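Local coordinates for protein phenylalanine--tRNA ligase beta subunit (Pyrococcus horikoshii, PDB 2CXI) that forms, with the alpha subunit, the tetrameric synthetase that attaches phenylalanine to its tRNA, this N-terminal piece carrying the B3/4 (editing) and B5 regions, at residues S7-E12 against D115-S120; K85-T90 against Y106-G111; Y289-K292 against L296-N299. One frame throughout, in Å; residues are numbered along the deposited sequence.

Interaction 1. Residues S7-E12 against D115-S120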
ATOM      1  N   SER A   7      15.084 -25.966  33.791  1.00 17.57           N
ATOM      2  CA  SER A   7      14.194 -26.342  34.855  1.00 18.50           C
ATOM      3  C   SER A   7      13.661 -27.746  34.682  1.00 17.57           C
ATOM      4  O   SER A   7      13.223 -28.117  33.591  1.00 17.15           O
ATOM      5  CB  SER A   7      13.087 -25.269  35.018  1.00 17.74           C
ATOM      6  OG  SER A   7      11.888 -25.834  35.445  1.00 19.35           O
ATOM      7  N   LYS A   8      13.740 -28.560  35.752  1.00 17.72           N
ATOM      8  CA  LYS A   8      13.235 -29.938  35.689  1.00 17.62           C
ATOM      9  C   LYS A   8      11.770 -29.980  35.267  1.00 18.07           C
ATOM     10  O   LYS A   8      11.384 -30.841  34.465  1.00 17.26           O
ATOM     11  CB  LYS A   8      13.397 -30.678  37.026  1.00 18.44           C
ATOM     12  CG  LYS A   8      12.844 -32.136  37.037  1.00 17.16           C
ATOM     13  CD  LYS A   8      13.142 -32.756  38.456  1.00 17.40           C
ATOM     14  CE  LYS A   8      12.692 -34.230  38.571  1.00 18.16           C
ATOM     15  NZ  LYS A   8      11.179 -34.411  38.588  1.00 20.22           N
ATOM     16  N   SER A   9      10.949 -29.090  35.823  1.00 18.47           N
ATOM     17  CA  SER A   9       9.505 -29.110  35.487  1.00 19.81           C
ATOM     18  C   SER A   9       9.282 -28.614  34.029  1.00 18.71           C
ATOM     19  O   SER A   9       8.336 -29.059  33.355  1.00 19.05           O
ATOM     20  CB  SER A   9       8.671 -28.301  36.510  1.00 19.15           C
ATOM     21  OG  SER A   9       8.956 -26.911  36.390  1.00 23.05           O
ATOM     22  N   ASP A  10      10.152 -27.731  33.547  1.00 17.50           N
ATOM     23  CA  ASP A  10      10.053 -27.280  32.132  1.00 17.15           C
ATOM     24  C   ASP A  10      10.311 -28.477  31.215  1.00 17.25           C
ATOM     25  O   ASP A  10       9.537 -28.736  30.308  1.00 17.48           O
ATOM     26  CB  ASP A  10      11.010 -26.128  31.855  1.00 17.22           C
ATOM     27  CG  ASP A  10      10.846 -25.524  30.467  1.00 17.84           C
ATOM     28  OD1 ASP A  10       9.700 -25.380  30.012  1.00 19.17           O
ATOM     29  OD2 ASP A  10      11.821 -25.114  29.783  1.00 17.23           O
ATOM     30  N   LEU A  11      11.390 -29.243  31.463  1.00 16.76           N
ATOM     31  CA  LEU A  11      11.674 -30.447  30.676  1.00 17.29           C
ATOM     32  C   LEU A  11      10.522 -31.445  30.682  1.00 16.86           C
ATOM     33  O   LEU A  11      10.113 -31.975  29.618  1.00 17.09           O
ATOM     34  CB  LEU A  11      12.904 -31.139  31.278  1.00 17.94           C
ATOM     35  CG  LEU A  11      14.360 -30.931  30.842  1.00 19.74           C
ATOM     36  CD1 LEU A  11      14.737 -30.284  29.507  1.00 18.46           C
ATOM     37  CD2 LEU A  11      15.348 -30.694  31.989  1.00 18.86           C
ATOM     38  N   GLU A  12       9.981 -31.706  31.872  1.00 16.14           N
ATOM     39  CA  GLU A  12       8.902 -32.666  32.041  1.00 16.48           C
ATOM     40  C   GLU A  12       7.574 -32.246  31.362  1.00 16.30           C
ATOM     41  O   GLU A  12       6.900 -33.107  30.793  1.00 17.15           O
ATOM     42  CB  GLU A  12       8.719 -33.017  33.536  1.00 16.20           C
ATOM     43  CG  GLU A  12       9.985 -33.752  34.017  1.00 17.10           C
ATOM     44  CD  GLU A  12      10.047 -34.077  35.497  1.00 18.64           C
ATOM     45  OE1 GLU A  12       9.343 -33.429  36.318  1.00 20.35           O
ATOM     46  OE2 GLU A  12      10.827 -35.022  35.835  1.00 20.14           O
ATOM     47  N   ASP A 115       6.301 -17.939  29.821  1.00 24.95           N
ATOM     48  CA  ASP A 115       6.423 -17.795  31.279  1.00 25.04           C
ATOM     49  C   ASP A 115       7.878 -17.675  31.611  1.00 25.79           C
ATOM     50  O   ASP A 115       8.732 -17.597  30.692  1.00 24.41           O
ATOM     51  CB  ASP A 115       5.762 -18.962  32.035  1.00 25.69           C
ATOM     52  CG  ASP A 115       6.165 -20.361  31.489  1.00 26.76           C
ATOM     53  OD1 ASP A 115       7.367 -20.634  31.261  1.00 25.12           O
ATOM     54  OD2 ASP A 115       5.326 -21.268  31.296  1.00 28.31           O
ATOM     55  N   GLU A 116       8.200 -17.645  32.908  1.00 25.13           N
ATOM     56  CA  GLU A 116       9.588 -17.446  33.316  1.00 27.74           C
ATOM     57  C   GLU A 116      10.515 -18.491  32.686  1.00 24.60           C
ATOM     58  O   GLU A 116      11.580 -18.146  32.214  1.00 23.75           O
ATOM     59  CB  GLU A 116       9.757 -17.482  34.850  1.00 27.59           C
ATOM     60  CG  GLU A 116       9.379 -16.165  35.553  1.00 34.19           C
ATOM     61  CD  GLU A 116       9.406 -16.270  37.081  1.00 35.84           C
ATOM     62  OE1 GLU A 116      10.126 -17.180  37.617  1.00 45.31           O
ATOM     63  OE2 GLU A 116       8.710 -15.443  37.755  1.00 44.44           O
ATOM     64  N   ASP A 117      10.122 -19.762  32.738  1.00 23.40           N
ATOM     65  CA  ASP A 117      10.960 -20.844  32.194  1.00 22.33           C
ATOM     66  C   ASP A 117      11.158 -20.743  30.671  1.00 20.91           C
ATOM     67  O   ASP A 117      12.285 -20.841  30.185  1.00 19.72           O
ATOM     68  CB  ASP A 117      10.376 -22.190  32.536  1.00 21.71           C
ATOM     69  CG  ASP A 117      10.738 -22.653  33.974  1.00 24.49           C
ATOM     70  OD1 ASP A 117      11.464 -21.940  34.702  1.00 23.82           O
ATOM     71  OD2 ASP A 117      10.334 -23.738  34.432  1.00 28.49           O
ATOM     72  N   SER A 118      10.069 -20.608  29.926  1.00 20.90           N
ATOM     73  CA  SER A 118      10.188 -20.520  28.448  1.00 21.45           C
ATOM     74  C   SER A 118      10.911 -19.262  27.993  1.00 22.20           C
ATOM     75  O   SER A 118      11.746 -19.307  27.077  1.00 21.17           O
ATOM     76  CB  SER A 118       8.854 -20.697  27.737  1.00 21.16           C
ATOM     77  OG  SER A 118       7.867 -19.801  28.179  1.00 23.09           O
ATOM     78  N   LEU A 119      10.645 -18.133  28.642  1.00 21.76           N
ATOM     79  CA  LEU A 119      11.363 -16.900  28.278  1.00 23.02           C
ATOM     80  C   LEU A 119      12.864 -16.977  28.578  1.00 22.91           C
ATOM     81  O   LEU A 119      13.720 -16.515  27.803  1.00 21.78           O
ATOM     82  CB  LEU A 119      10.741 -15.702  29.020  1.00 23.42           C
ATOM     83  CG  LEU A 119      11.229 -14.310  28.651  1.00 26.51           C
ATOM     84  CD1 LEU A 119      11.112 -14.110  27.094  1.00 25.03           C
ATOM     85  CD2 LEU A 119      10.367 -13.289  29.500  1.00 24.69           C
ATOM     86  N   SER A 120      13.204 -17.573  29.714  1.00 21.84           N
ATOM     87  CA  SER A 120      14.584 -17.672  30.056  1.00 21.82           C
ATOM     88  C   SER A 120      15.326 -18.688  29.129  1.00 20.74           C
ATOM     89  O   SER A 120      16.461 -18.436  28.744  1.00 20.72           O
ATOM     90  CB  SER A 120      14.764 -17.920  31.573  1.00 23.17           C
ATOM     91  OG  SER A 120      15.256 -19.200  31.826  1.00 28.03           O
TER

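Interaction 2. Residues K85-T90 against Y106-G111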
ATOM      1  N   LYS A  85       3.669 -21.521   7.536  1.00 24.90           N
ATOM      2  CA  LYS A  85       2.764 -20.762   6.655  1.00 25.70           C
ATOM      3  C   LYS A  85       3.328 -19.365   6.403  1.00 25.22           C
ATOM      4  O   LYS A  85       3.932 -18.792   7.280  1.00 22.89           O
ATOM      5  CB  LYS A  85       1.399 -20.660   7.312  1.00 25.87           C
ATOM      6  CG  LYS A  85       0.748 -22.016   7.427  1.00 28.70           C
ATOM      7  CD  LYS A  85      -0.748 -21.918   7.382  1.00 33.14           C
ATOM      8  CE  LYS A  85      -1.363 -22.120   8.730  1.00 36.00           C
ATOM      9  NZ  LYS A  85      -2.802 -22.480   8.581  1.00 37.54           N
ATOM     10  N   LYS A  86       3.113 -18.798   5.218  1.00 25.58           N
ATOM     11  CA  LYS A  86       3.603 -17.433   4.964  1.00 26.28           C
ATOM     12  C   LYS A  86       2.870 -16.398   5.796  1.00 26.04           C
ATOM     13  O   LYS A  86       1.640 -16.443   5.895  1.00 26.97           O
ATOM     14  CB  LYS A  86       3.481 -17.067   3.497  1.00 27.21           C
ATOM     15  CG  LYS A  86       4.199 -18.032   2.606  1.00 30.61           C
ATOM     16  CD  LYS A  86       4.670 -17.313   1.388  1.00 38.35           C
ATOM     17  CE  LYS A  86       3.587 -17.205   0.369  1.00 40.48           C
ATOM     18  NZ  LYS A  86       4.194 -16.651  -0.876  1.00 43.67           N
ATOM     19  N   SER A  87       3.627 -15.508   6.448  1.00 25.60           N
ATOM     20  CA  SER A  87       3.074 -14.301   7.005  1.00 25.34           C
ATOM     21  C   SER A  87       2.891 -13.288   5.854  1.00 26.60           C
ATOM     22  O   SER A  87       3.238 -13.525   4.702  1.00 26.48           O
ATOM     23  CB  SER A  87       3.985 -13.706   8.085  1.00 24.39           C
ATOM     24  OG  SER A  87       5.172 -13.174   7.518  1.00 22.87           O
ATOM     25  N   ASN A  88       2.354 -12.137   6.187  1.00 28.76           N
ATOM     26  CA  ASN A  88       2.202 -11.098   5.187  1.00 29.91           C
ATOM     27  C   ASN A  88       3.344 -10.096   5.381  1.00 27.88           C
ATOM     28  O   ASN A  88       3.160  -8.889   5.200  1.00 29.58           O
ATOM     29  CB  ASN A  88       0.831 -10.426   5.424  1.00 31.27           C
ATOM     30  CG  ASN A  88       0.509  -9.346   4.410  1.00 35.76           C
ATOM     31  OD1 ASN A  88       0.044  -8.251   4.794  1.00 40.94           O
ATOM     32  ND2 ASN A  88       0.758  -9.631   3.103  1.00 39.20           N
ATOM     33  N   VAL A  89       4.503 -10.576   5.816  1.00 24.61           N
ATOM     34  CA  VAL A  89       5.552  -9.674   6.210  1.00 21.55           C
ATOM     35  C   VAL A  89       6.731  -9.721   5.230  1.00 19.81           C
ATOM     36  O   VAL A  89       7.161 -10.800   4.775  1.00 18.88           O
ATOM     37  CB  VAL A  89       6.003  -9.948   7.672  1.00 21.97           C
ATOM     38  CG1 VAL A  89       7.190  -9.162   8.018  1.00 21.03           C
ATOM     39  CG2 VAL A  89       4.867  -9.615   8.654  1.00 23.77           C
ATOM     40  N   THR A  90       7.234  -8.528   4.915  1.00 17.85           N
ATOM     41  CA  THR A  90       8.467  -8.339   4.188  1.00 16.03           C
ATOM     42  C   THR A  90       9.536  -7.662   5.045  1.00 15.87           C
ATOM     43  O   THR A  90       9.255  -6.701   5.800  1.00 15.87           O
ATOM     44  CB  THR A  90       8.191  -7.457   2.947  1.00 16.72           C
ATOM     45  OG1 THR A  90       7.307  -8.167   2.070  1.00 17.07           O
ATOM     46  CG2 THR A  90       9.441  -7.291   2.121  1.00 14.46           C
ATOM     47  N   TYR A 106      14.846 -14.065   8.901  1.00 13.39           N
ATOM     48  CA  TYR A 106      13.764 -13.655   9.796  1.00 13.83           C
ATOM     49  C   TYR A 106      12.674 -14.720   9.894  1.00 13.92           C
ATOM     50  O   TYR A 106      12.424 -15.480   8.950  1.00 13.83           O
ATOM     51  CB  TYR A 106      13.142 -12.319   9.303  1.00 13.38           C
ATOM     52  CG  TYR A 106      14.239 -11.274   9.130  1.00 14.30           C
ATOM     53  CD1 TYR A 106      14.618 -10.455  10.194  1.00 13.05           C
ATOM     54  CD2 TYR A 106      14.947 -11.186   7.936  1.00 12.22           C
ATOM     55  CE1 TYR A 106      15.675  -9.557  10.069  1.00 14.32           C
ATOM     56  CE2 TYR A 106      15.999 -10.305   7.796  1.00 12.14           C
ATOM     57  CZ  TYR A 106      16.358  -9.505   8.873  1.00 12.57           C
ATOM     58  OH  TYR A 106      17.420  -8.678   8.718  1.00 14.98           O
ATOM     59  N   ALA A 107      11.975 -14.707  11.017  1.00 14.96           N
ATOM     60  CA  ALA A 107      10.799 -15.542  11.186  1.00 15.66           C
ATOM     61  C   ALA A 107       9.836 -14.893  12.175  1.00 15.09           C
ATOM     62  O   ALA A 107      10.215 -14.055  13.011  1.00 15.05           O
ATOM     63  CB  ALA A 107      11.204 -16.974  11.627  1.00 14.99           C
ATOM     64  N   ILE A 108       8.584 -15.301  12.059  1.00 15.11           N
ATOM     65  CA  ILE A 108       7.590 -14.992  13.057  1.00 14.79           C
ATOM     66  C   ILE A 108       7.116 -16.308  13.643  1.00 14.27           C
ATOM     67  O   ILE A 108       6.865 -17.263  12.929  1.00 15.17           O
ATOM     68  CB  ILE A 108       6.409 -14.189  12.431  1.00 14.40           C
ATOM     69  CG1 ILE A 108       6.913 -12.832  11.957  1.00 16.54           C
ATOM     70  CG2 ILE A 108       5.207 -14.038  13.440  1.00 14.55           C
ATOM     71  CD1 ILE A 108       6.000 -12.172  10.886  1.00 22.27           C
ATOM     72  N   VAL A 109       6.984 -16.348  14.951  1.00 14.61           N
ATOM     73  CA  VAL A 109       6.374 -17.519  15.609  1.00 14.86           C
ATOM     74  C   VAL A 109       5.145 -17.029  16.411  1.00 16.02           C
ATOM     75  O   VAL A 109       5.286 -16.185  17.313  1.00 16.55           O
ATOM     76  CB  VAL A 109       7.369 -18.241  16.523  1.00 14.22           C
ATOM     77  CG1 VAL A 109       6.736 -19.513  17.137  1.00 14.44           C
ATOM     78  CG2 VAL A 109       8.614 -18.644  15.763  1.00 16.42           C
ATOM     79  N   GLU A 110       3.948 -17.545  16.076  1.00 16.33           N
ATOM     80  CA  GLU A 110       2.695 -17.021  16.684  1.00 17.95           C
ATOM     81  C   GLU A 110       2.129 -17.967  17.728  1.00 17.76           C
ATOM     82  O   GLU A 110       2.439 -19.149  17.695  1.00 18.57           O
ATOM     83  CB  GLU A 110       1.613 -16.812  15.605  1.00 17.83           C
ATOM     84  CG  GLU A 110       2.013 -15.718  14.636  1.00 21.84           C
ATOM     85  CD  GLU A 110       0.966 -15.458  13.567  1.00 26.85           C
ATOM     86  OE1 GLU A 110       0.208 -16.375  13.260  1.00 30.99           O
ATOM     87  OE2 GLU A 110       0.926 -14.334  13.028  1.00 31.15           O
ATOM     88  N   GLY A 111       1.281 -17.443  18.624  1.00 18.49           N
ATOM     89  CA  GLY A 111       0.419 -18.279  19.499  1.00 19.25           C
ATOM     90  C   GLY A 111       1.167 -18.861  20.682  1.00 20.41           C
ATOM     91  O   GLY A 111       0.819 -19.936  21.189  1.00 20.63           O
TER

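Interaction 3. Residues Y289-K292 against L296-N299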
ATOM      1  N   TYR A 289      27.373 -50.601   4.672  1.00 26.95           N
ATOM      2  CA  TYR A 289      28.417 -49.749   5.248  1.00 26.01           C
ATOM      3  C   TYR A 289      28.235 -49.668   6.770  1.00 25.35           C
ATOM      4  O   TYR A 289      29.187 -49.828   7.530  1.00 24.50           O
ATOM      5  CB  TYR A 289      28.416 -48.355   4.638  1.00 26.44           C
ATOM      6  CG  TYR A 289      29.314 -47.354   5.352  1.00 25.65           C
ATOM      7  CD1 TYR A 289      28.843 -46.570   6.424  1.00 24.11           C
ATOM      8  CD2 TYR A 289      30.621 -47.149   4.912  1.00 26.52           C
ATOM      9  CE1 TYR A 289      29.696 -45.649   7.063  1.00 23.36           C
ATOM     10  CE2 TYR A 289      31.467 -46.238   5.538  1.00 26.79           C
ATOM     11  CZ  TYR A 289      30.999 -45.492   6.600  1.00 26.90           C
ATOM     12  OH  TYR A 289      31.863 -44.594   7.167  1.00 28.89           O
ATOM     13  N   ILE A 290      26.995 -49.457   7.200  1.00 24.49           N
ATOM     14  CA  ILE A 290      26.679 -49.392   8.613  1.00 23.91           C
ATOM     15  C   ILE A 290      27.029 -50.699   9.357  1.00 25.15           C
ATOM     16  O   ILE A 290      27.666 -50.676  10.443  1.00 23.66           O
ATOM     17  CB  ILE A 290      25.173 -49.009   8.807  1.00 24.18           C
ATOM     18  CG1 ILE A 290      24.859 -47.638   8.173  1.00 24.17           C
ATOM     19  CG2 ILE A 290      24.792 -49.035  10.288  1.00 20.54           C
ATOM     20  CD1 ILE A 290      25.504 -46.488   8.874  1.00 26.42           C
ATOM     21  N   ARG A 291      26.583 -51.834   8.802  1.00 26.50           N
ATOM     22  CA  ARG A 291      26.950 -53.150   9.363  1.00 27.94           C
ATOM     23  C   ARG A 291      28.465 -53.363   9.411  1.00 28.46           C
ATOM     24  O   ARG A 291      29.007 -53.660  10.469  1.00 30.06           O
ATOM     25  CB  ARG A 291      26.303 -54.280   8.555  1.00 27.96           C
ATOM     26  CG  ARG A 291      24.935 -54.623   9.052  1.00 29.47           C
ATOM     27  CD  ARG A 291      24.265 -55.798   8.309  1.00 28.56           C
ATOM     28  NE  ARG A 291      23.981 -55.456   6.923  1.00 28.03           N
ATOM     29  CZ  ARG A 291      22.877 -54.884   6.505  1.00 25.95           C
ATOM     30  NH1 ARG A 291      21.916 -54.594   7.362  1.00 23.50           N
ATOM     31  NH2 ARG A 291      22.732 -54.624   5.210  1.00 27.56           N
ATOM     32  N   LYS A 292      29.137 -53.184   8.278  1.00 29.27           N
ATOM     33  CA  LYS A 292      30.554 -53.501   8.165  1.00 30.78           C
ATOM     34  C   LYS A 292      31.437 -52.638   9.071  1.00 31.41           C
ATOM     35  O   LYS A 292      32.403 -53.122   9.667  1.00 30.92           O
ATOM     36  CB  LYS A 292      30.998 -53.408   6.699  1.00 31.23           C
ATOM     37  CG  LYS A 292      30.555 -54.606   5.841  1.00 33.65           C
ATOM     38  CD  LYS A 292      31.182 -55.940   6.359  1.00 39.33           C
ATOM     39  CE  LYS A 292      30.247 -57.132   6.234  1.00 42.36           C
ATOM     40  NZ  LYS A 292      29.678 -57.276   4.865  1.00 44.47           N
ATOM     41  N   LEU A 296      28.351 -54.490  13.970  1.00 30.92           N
ATOM     42  CA  LEU A 296      27.090 -54.977  14.506  1.00 32.50           C
ATOM     43  C   LEU A 296      26.337 -55.760  13.438  1.00 33.65           C
ATOM     44  O   LEU A 296      26.373 -55.407  12.267  1.00 34.57           O
ATOM     45  CB  LEU A 296      26.231 -53.818  15.031  1.00 32.45           C
ATOM     46  CG  LEU A 296      26.691 -53.164  16.347  1.00 32.61           C
ATOM     47  CD1 LEU A 296      26.066 -51.810  16.542  1.00 33.04           C
ATOM     48  CD2 LEU A 296      26.427 -54.060  17.571  1.00 33.07           C
ATOM     49  N   GLU A 297      25.641 -56.814  13.831  1.00 35.16           N
ATOM     50  CA  GLU A 297      24.809 -57.514  12.857  1.00 36.83           C
ATOM     51  C   GLU A 297      23.354 -57.083  13.003  1.00 36.33           C
ATOM     52  O   GLU A 297      22.537 -57.758  13.635  1.00 38.36           O
ATOM     53  CB  GLU A 297      24.995 -59.042  12.949  1.00 38.04           C
ATOM     54  CG  GLU A 297      26.268 -59.533  12.248  1.00 41.73           C
ATOM     55  CD  GLU A 297      26.449 -58.947  10.842  1.00 48.36           C
ATOM     56  OE1 GLU A 297      25.536 -59.100   9.991  1.00 51.13           O
ATOM     57  OE2 GLU A 297      27.512 -58.334  10.569  1.00 50.43           O
ATOM     58  N   LEU A 298      23.041 -55.914  12.475  1.00 34.50           N
ATOM     59  CA  LEU A 298      21.684 -55.431  12.534  1.00 32.19           C
ATOM     60  C   LEU A 298      21.150 -55.562  11.125  1.00 31.30           C
ATOM     61  O   LEU A 298      21.851 -55.210  10.178  1.00 29.43           O
ATOM     62  CB  LEU A 298      21.664 -53.964  12.960  1.00 32.11           C
ATOM     63  CG  LEU A 298      22.256 -53.592  14.317  1.00 32.80           C
ATOM     64  CD1 LEU A 298      22.582 -52.106  14.313  1.00 33.79           C
ATOM     65  CD2 LEU A 298      21.330 -53.972  15.469  1.00 32.28           C
ATOM     66  N   ASN A 299      19.924 -56.068  10.972  1.00 30.57           N
ATOM     67  CA  ASN A 299      19.366 -56.167   9.626  1.00 30.85           C
ATOM     68  C   ASN A 299      18.862 -54.800   9.192  1.00 30.77           C
ATOM     69  O   ASN A 299      18.909 -53.853   9.987  1.00 30.57           O
ATOM     70  CB  ASN A 299      18.282 -57.261   9.516  1.00 31.39           C
ATOM     71  CG  ASN A 299      17.121 -57.049  10.461  1.00 32.49           C
ATOM     72  OD1 ASN A 299      16.531 -55.968  10.518  1.00 32.81           O
ATOM     73  ND2 ASN A 299      16.750 -58.109  11.190  1.00 34.23           N
TER
HETATM   74  O   HOH W   1      29.005 -56.247  10.835  1.00 43.59           O

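Interaction 1. Residues S7-E12 against D115-S120
Two helix N-termini meet here through Ser-7, the N-cap of helix 8-15, and Asp-117 in the first turn of helix 116-133. Ser-7 OG donates to Asp-117 OD2 at 2.8 Å, arriving from above the carboxylate, 41° out of its plane. The same OG accepts the capping bond from Asp-10 N (3.2 Å) and a bond from Ser-9 OG, so a serine suits the place: its one hydroxyl can cap its own helix and still give its proton to the other. Asp-10 CB packs 3.6 Å from Asp-117 OD2, and its first torsion (-174°, CG opposite the backbone N) carries the carboxylate alongside Asp-117 CB. The two aspartate side chains pass one another running opposite ways, their carboxylate planes 52° apart. Their like charges are probably offset by cations: Arg-257 and Arg-13 bridge Asp-10, and Lys-44 holds Asp-117 OD1. The second helix starts with a capping box of its own, in which Ser-118 N binds Asp-115 OD1 at 3.0 Å and Asp-115 N binds Ser-118 OG. Arg-13, further along helix 8-15, also pairs with Asp-115 and ties that helix to helix 116-133, while strand 44-51 packs on Ser-7 and helix 62-72 touches Asp-10.

Interaction 2. Residues K85-T90 against Y106-G111
Ile-108 CD1 is the one atom of its side chain that reaches the facing strand, and it meets two residues there: Val-89 CG2 at 3.6 Å and Ser-87 OG, also at 3.6 Å. The isoleucine carries its long branch CG1 anti to the carbonyl carbon (chi1 -65°), and a nearly extended second torsion (159°) carries the terminal methyl toward Ser-87 and Val-89. Val-89 answers with CG2, the branch beside its backbone N, and the two aliphatic chains cross obliquely and touch methyl to methyl. Val-89 CB stands 3.9 Å from the same CD1, and Ser-87 CB lies 3.8 Å from it. The methyl therefore packs against both residues. Isoleucine and valine suit these buried strand positions, since branching at CB favours extended backbone and offers methyls to a neighbour.

Ser-87 can lie against a hydrocarbon because its hydroxyl is engaged elsewhere: OG accepts from Val-89 N at 3.2 Å, closing an ST turn with an N-H...O angle of 138°, and it donates to Ser-263 O of strand 260-267. That turn marks the corner at Asn-88, where strand 84-93 is broken. No hydrogen bond joins the two segments; instead strand 260-267 pairs with both strands, parallel to 84-93 and antiparallel to 103-110. Phe-147, from a loop, touches both Val-89 and Ile-108, and Phe-232 of strand 231-237 also packs on Ile-108.

Interaction 3. Residues Y289-K292 against L296-N299
Arg-291, in the middle of helix 287-294, carries most of this contact, lying across the chain that leads to the next helix, with Leu-296 and Leu-298 contributing chiefly through their carbonyls. Its side chain bends at chi3 (-66°), which turns the guanidinium so that NH1 donates to Leu-298 O at 2.9 Å. The bond is nearly straight (168°), and the oxygen lies at the edge of the guanidinium, only 4° from its plane; NH1 in turn lies in the carbonyl plane. The aliphatic part follows the same path: CD is 3.1 Å from Leu-298 O, and CG is 3.6 Å from Leu-296 O. Arginine suits the position because it pairs a long hydrocarbon stem with several donors, and NH1 also forms a salt bridge with Asp-300. Glu-297 crosses it at about a right angle, and Glu-297 OE1 comes 3.9 Å from Arg-291 CD. A water bridges the two residues, 2.6 Å from Arg-291 O and 2.6 Å from Glu-297 OE2. An alanine here would remove the guanidinium and is likely to leave Leu-298 O and Asp-300 without this donor and the connecting loop less firmly held to the helix. The chemistry thus implies a polar clasp at the surface of the B5 domain, between helices 287-294 and 300-309: the arginine's charge is probably offset by Asp-300 while the same NH1 serves Leu-298 O.

How the interactions relate
Interactions 1 and 2 are neighbours in sequence: strand 103-110, which supplies one side of interaction 2, runs on into helix 116-133, which supplies one side of interaction 1. Interaction 2 falls within the stretch of chain that interaction 1 brings together, yet their centres are 24 Å apart and they share no other touch. Polar helix starts meet in the one, buried methyls between strands in the other. Interaction 3 belongs to the B5 region, later in the chain, with its centre about 40 Å from that of interaction 1 and 44 Å from that of interaction 2. It alone comes near a predicted magnesium site shared with the alpha subunit: the side chains of Leu-296 and Glu-340 are about 11 Å apart.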